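Ferritin light chain (Trichoplusia ni, PDB 1Z6O) forms, together with heavy chains, a secreted 24-subunit iron-storage shell, in which it probably aids nucleation of the ferrihydrite core. Local coordinates at residues Leu126-Ala137 / His171-Thr182. Residues are numbered along the deposited sequence; the frame is centred on the assembly and turned at random.
Sequences LAKALDTQKELA and HAEKIRTLAGHT
I175 is the knob that K134, A137, L130 and Q133 of 126-137 receive, and its atoms can be followed outward one at a time. CB leaves the helix beside the facing segment rather than straight at it, and the two branches close the gap. CG2 meets the CD1 methyl of L130; CG1 lies 4.0 Å from Q133 CB. With CG1 set anti to the carbonyl carbon (chi1 -73°) and the chain extended beyond it, CD1 ends 3.6 Å from A137 CB and close to K134 CA. L130 returns the interlock as a knob among I175, L178, A179 and T182: its CD1 comes to 3.6 Å from I175 O.

Q133 bends at chi2 (-69°). Its CG rests against L178 CD1 at 3.7 Å, while its amide turns to K174, NE2 standing 3.3 Å from K174 CD. A water bridges the polar ends, 2.7 Å from Q133 NE2 and 2.8 Å from K174 NZ, and a further one links Q133 OE1 and K174 NZ weakly; K174 also forms a salt bridge with E82. At the H171 end, A137 N lies over one face of the imidazole near its rim, and a separate water joins A137 O to H171 ND1.

The axes of 126-137 and 171-182 approach to 9.2 Å with 158° between their N-to-C directions, an antiparallel pairing of parts of helices 122-148 and 157-190 in the ferritin four-helix bundle. Helix 70-96 packs on L126, A129 and H181, helix 37-61 on L136 and H171, and K134 NZ hydrogen-bonds to the backbone O atoms of N25 and V27 of a neighbouring light-chain subunit.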
loop_
_atom_site.group_PDB
_atom_site.type_symbol
_atom_site.label_atom_id
_atom_site.label_comp_id
_atom_site.label_asym_id
_atom_site.label_seq_id
_atom_site.Cartn_x
_atom_site.Cartn_y
_atom_site.Cartn_z
ATOM N N LEU A 126 -53.102 -0.682 8.547
ATOM C CA LEU A 126 -52.388 0.595 8.570
ATOM C C LEU A 126 -53.146 1.620 9.411
ATOM O O LEU A 126 -52.533 2.424 10.116
ATOM C CB LEU A 126 -52.211 1.145 7.152
ATOM C CG LEU A 126 -51.290 0.369 6.204
ATOM C CD1 LEU A 126 -51.427 0.951 4.802
ATOM C CD2 LEU A 126 -49.865 0.455 6.661
ATOM N N ALA A 127 -54.476 1.598 9.328
ATOM C CA ALA A 127 -55.300 2.528 10.105
ATOM C C ALA A 127 -55.090 2.291 11.596
ATOM O O ALA A 127 -54.992 3.238 12.378
ATOM C CB ALA A 127 -56.788 2.343 9.760
ATOM N N LYS A 128 -55.044 1.024 11.997
ATOM C CA LYS A 128 -54.839 0.695 13.402
ATOM C C LYS A 128 -53.423 1.083 13.822
ATOM O O LYS A 128 -53.216 1.560 14.932
ATOM C CB LYS A 128 -55.049 -0.808 13.646
ATOM C CG LYS A 128 -55.175 -1.189 15.129
ATOM C CD LYS A 128 -56.473 -0.612 15.712
ATOM C CE LYS A 128 -56.927 -1.301 16.999
ATOM N NZ LYS A 128 -56.068 -1.013 18.186
ATOM N N ALA A 129 -52.441 0.864 12.949
ATOM C CA ALA A 129 -51.068 1.240 13.287
ATOM C C ALA A 129 -51.015 2.763 13.485
ATOM O O ALA A 129 -50.390 3.262 14.424
ATOM C CB ALA A 129 -50.101 0.820 12.167
ATOM N N LEU A 130 -51.677 3.499 12.596
ATOM C CA LEU A 130 -51.698 4.956 12.694
ATOM C C LEU A 130 -52.330 5.376 14.029
ATOM O O LEU A 130 -51.765 6.202 14.752
ATOM C CB LEU A 130 -52.486 5.563 11.522
ATOM C CG LEU A 130 -52.687 7.087 11.523
ATOM C CD1 LEU A 130 -51.325 7.804 11.467
ATOM C CD2 LEU A 130 -53.546 7.481 10.301
ATOM N N ASP A 131 -53.491 4.811 14.363
ATOM C CA ASP A 131 -54.157 5.143 15.628
ATOM C C ASP A 131 -53.301 4.823 16.854
ATOM O O ASP A 131 -53.237 5.613 17.796
ATOM C CB ASP A 131 -55.481 4.381 15.792
ATOM C CG ASP A 131 -56.553 4.826 14.804
ATOM O OD1 ASP A 131 -56.551 6.003 14.383
ATOM O OD2 ASP A 131 -57.418 3.989 14.464
ATOM N N THR A 132 -52.660 3.657 16.867
ATOM C CA THR A 132 -51.848 3.303 18.029
ATOM C C THR A 132 -50.604 4.182 18.145
ATOM O O THR A 132 -50.155 4.461 19.255
ATOM C CB THR A 132 -51.439 1.798 18.024
ATOM O OG1 THR A 132 -50.711 1.497 16.833
ATOM C CG2 THR A 132 -52.674 0.912 18.097
ATOM N N GLN A 133 -50.040 4.625 17.021
ATOM C CA GLN A 133 -48.875 5.510 17.098
ATOM C C GLN A 133 -49.331 6.895 17.585
ATOM O O GLN A 133 -48.633 7.534 18.367
ATOM C CB GLN A 133 -48.154 5.601 15.740
ATOM C CG GLN A 133 -47.398 4.296 15.378
ATOM C CD GLN A 133 -46.189 4.056 16.276
ATOM O OE1 GLN A 133 -46.011 2.976 16.856
ATOM N NE2 GLN A 133 -45.353 5.060 16.387
ATOM N N LYS A 134 -50.503 7.355 17.144
ATOM C CA LYS A 134 -51.008 8.643 17.631
ATOM C C LYS A 134 -51.259 8.552 19.140
ATOM O O LYS A 134 -51.046 9.520 19.872
ATOM C CB LYS A 134 -52.314 9.038 16.933
ATOM C CG LYS A 134 -52.127 9.506 15.485
ATOM C CD LYS A 134 -53.448 10.062 14.917
ATOM C CE LYS A 134 -53.263 10.495 13.458
ATOM N NZ LYS A 134 -54.468 11.209 12.921
ATOM N N GLU A 135 -51.724 7.394 19.603
ATOM C CA GLU A 135 -51.966 7.221 21.038
ATOM C C GLU A 135 -50.632 7.281 21.794
ATOM O O GLU A 135 -50.543 7.912 22.846
ATOM C CB GLU A 135 -52.682 5.887 21.324
ATOM C CG GLU A 135 -52.833 5.608 22.831
ATOM C CD GLU A 135 -53.537 4.284 23.143
ATOM O OE1 GLU A 135 -53.165 3.235 22.571
ATOM O OE2 GLU A 135 -54.462 4.297 23.981
ATOM N N LEU A 136 -49.591 6.631 21.272
ATOM C CA LEU A 136 -48.280 6.696 21.935
ATOM C C LEU A 136 -47.784 8.145 21.962
ATOM O O LEU A 136 -47.202 8.601 22.954
ATOM C CB LEU A 136 -47.247 5.838 21.192
ATOM C CG LEU A 136 -47.376 4.317 21.345
ATOM C CD1 LEU A 136 -46.483 3.611 20.320
ATOM C CD2 LEU A 136 -46.972 3.921 22.764
ATOM N N ALA A 137 -48.007 8.863 20.866
ATOM C CA ALA A 137 -47.556 10.252 20.766
ATOM C C ALA A 137 -48.316 11.167 21.720
ATOM O O ALA A 137 -47.718 12.020 22.374
ATOM C CB ALA A 137 -47.706 10.754 19.316
ATOM N N HIS A 171 -41.983 10.538 16.720
ATOM C CA HIS A 171 -43.403 10.229 16.556
ATOM C C HIS A 171 -43.990 10.963 15.352
ATOM O O HIS A 171 -44.775 10.393 14.603
ATOM C CB HIS A 171 -44.204 10.631 17.808
ATOM C CG HIS A 171 -44.046 9.685 18.959
ATOM N ND1 HIS A 171 -44.277 10.061 20.267
ATOM C CD2 HIS A 171 -43.696 8.376 18.999
ATOM C CE1 HIS A 171 -44.075 9.022 21.064
ATOM N NE2 HIS A 171 -43.722 7.987 20.319
ATOM N N ALA A 172 -43.620 12.227 15.167
ATOM C CA ALA A 172 -44.172 13.002 14.054
ATOM C C ALA A 172 -43.845 12.361 12.708
ATOM O O ALA A 172 -44.687 12.306 11.820
ATOM C CB ALA A 172 -43.649 14.447 14.093
ATOM N N GLU A 173 -42.621 11.868 12.564
ATOM C CA GLU A 173 -42.210 11.221 11.314
ATOM C C GLU A 173 -42.987 9.929 11.070
ATOM O O GLU A 173 -43.447 9.669 9.951
ATOM C CB GLU A 173 -40.714 10.878 11.358
ATOM C CG GLU A 173 -39.780 12.075 11.431
ATOM C CD GLU A 173 -39.830 12.930 10.176
ATOM O OE1 GLU A 173 -39.993 12.359 9.074
ATOM O OE2 GLU A 173 -39.692 14.167 10.288
ATOM N N LYS A 174 -43.116 9.103 12.106
ATOM C CA LYS A 174 -43.831 7.833 11.954
ATOM C C LYS A 174 -45.298 8.033 11.624
ATOM O O LYS A 174 -45.863 7.317 10.797
ATOM C CB LYS A 174 -43.756 6.992 13.236
ATOM C CG LYS A 174 -42.441 6.277 13.480
ATOM C CD LYS A 174 -42.568 5.385 14.717
ATOM C CE LYS A 174 -41.301 4.587 14.994
ATOM N NZ LYS A 174 -41.432 3.707 16.205
ATOM N N ILE A 175 -45.927 8.988 12.302
ATOM C CA ILE A 175 -47.339 9.252 12.080
ATOM C C ILE A 175 -47.552 9.802 10.673
ATOM O O ILE A 175 -48.488 9.406 9.985
ATOM C CB ILE A 175 -47.866 10.216 13.172
ATOM C CG1 ILE A 175 -47.984 9.432 14.496
ATOM C CG2 ILE A 175 -49.218 10.823 12.764
ATOM C CD1 ILE A 175 -48.122 10.319 15.742
ATOM N N ARG A 176 -46.677 10.699 10.232
ATOM C CA ARG A 176 -46.821 11.246 8.883
ATOM C C ARG A 176 -46.649 10.130 7.843
ATOM O O ARG A 176 -47.366 10.078 6.841
ATOM C CB ARG A 176 -45.783 12.351 8.641
ATOM C CG ARG A 176 -45.724 12.836 7.176
ATOM C CD ARG A 176 -47.082 13.387 6.679
ATOM N NE ARG A 176 -46.957 13.835 5.285
ATOM C CZ ARG A 176 -46.997 13.026 4.230
ATOM N NH1 ARG A 176 -47.183 11.715 4.395
ATOM N NH2 ARG A 176 -46.792 13.517 3.010
ATOM N N THR A 177 -45.694 9.239 8.079
ATOM C CA THR A 177 -45.459 8.127 7.149
ATOM C C THR A 177 -46.685 7.212 7.053
ATOM O O THR A 177 -47.140 6.877 5.952
ATOM C CB THR A 177 -44.236 7.295 7.591
ATOM O OG1 THR A 177 -43.070 8.121 7.518
ATOM C CG2 THR A 177 -44.039 6.069 6.680
ATOM N N LEU A 178 -47.223 6.815 8.203
ATOM C CA LEU A 178 -48.397 5.946 8.226
ATOM C C LEU A 178 -49.626 6.638 7.643
ATOM O O LEU A 178 -50.426 6.005 6.949
ATOM C CB LEU A 178 -48.681 5.475 9.662
ATOM C CG LEU A 178 -47.638 4.487 10.205
ATOM C CD1 LEU A 178 -47.841 4.271 11.712
ATOM C CD2 LEU A 178 -47.780 3.152 9.461
ATOM N N ALA A 179 -49.794 7.932 7.916
ATOM C CA ALA A 179 -50.942 8.657 7.361
ATOM C C ALA A 179 -50.825 8.655 5.830
ATOM O O ALA A 179 -51.823 8.502 5.122
ATOM C CB ALA A 179 -50.977 10.105 7.879
ATOM N N GLY A 180 -49.606 8.842 5.329
ATOM C CA GLY A 180 -49.396 8.831 3.886
ATOM C C GLY A 180 -49.755 7.466 3.303
ATOM O O GLY A 180 -50.356 7.389 2.228
ATOM N N HIS A 181 -49.391 6.387 3.995
ATOM C CA HIS A 181 -49.716 5.043 3.497
ATOM C C HIS A 181 -51.233 4.869 3.401
ATOM O O HIS A 181 -51.721 4.289 2.432
ATOM C CB HIS A 181 -49.165 3.928 4.412
ATOM C CG HIS A 181 -47.671 3.866 4.480
ATOM N ND1 HIS A 181 -46.855 4.403 3.508
ATOM C CD2 HIS A 181 -46.846 3.287 5.387
ATOM C CE1 HIS A 181 -45.591 4.159 3.811
ATOM N NE2 HIS A 181 -45.558 3.481 4.946
ATOM N N THR A 182 -51.986 5.347 4.395
ATOM C CA THR A 182 -53.436 5.184 4.320
ATOM C C THR A 182 -54.006 5.996 3.170
ATOM O O THR A 182 -54.971 5.564 2.540
ATOM C CB THR A 182 -54.181 5.569 5.643
ATOM O OG1 THR A 182 -54.082 6.980 5.875
ATOM C CG2 THR A 182 -53.590 4.816 6.818
HETATM O O HOH W 1 -43.204 1.331 17.722
HETATM O O HOH W 2 -43.222 4.754 18.060
HETATM O O HOH W 3 -45.276 12.633 20.953
#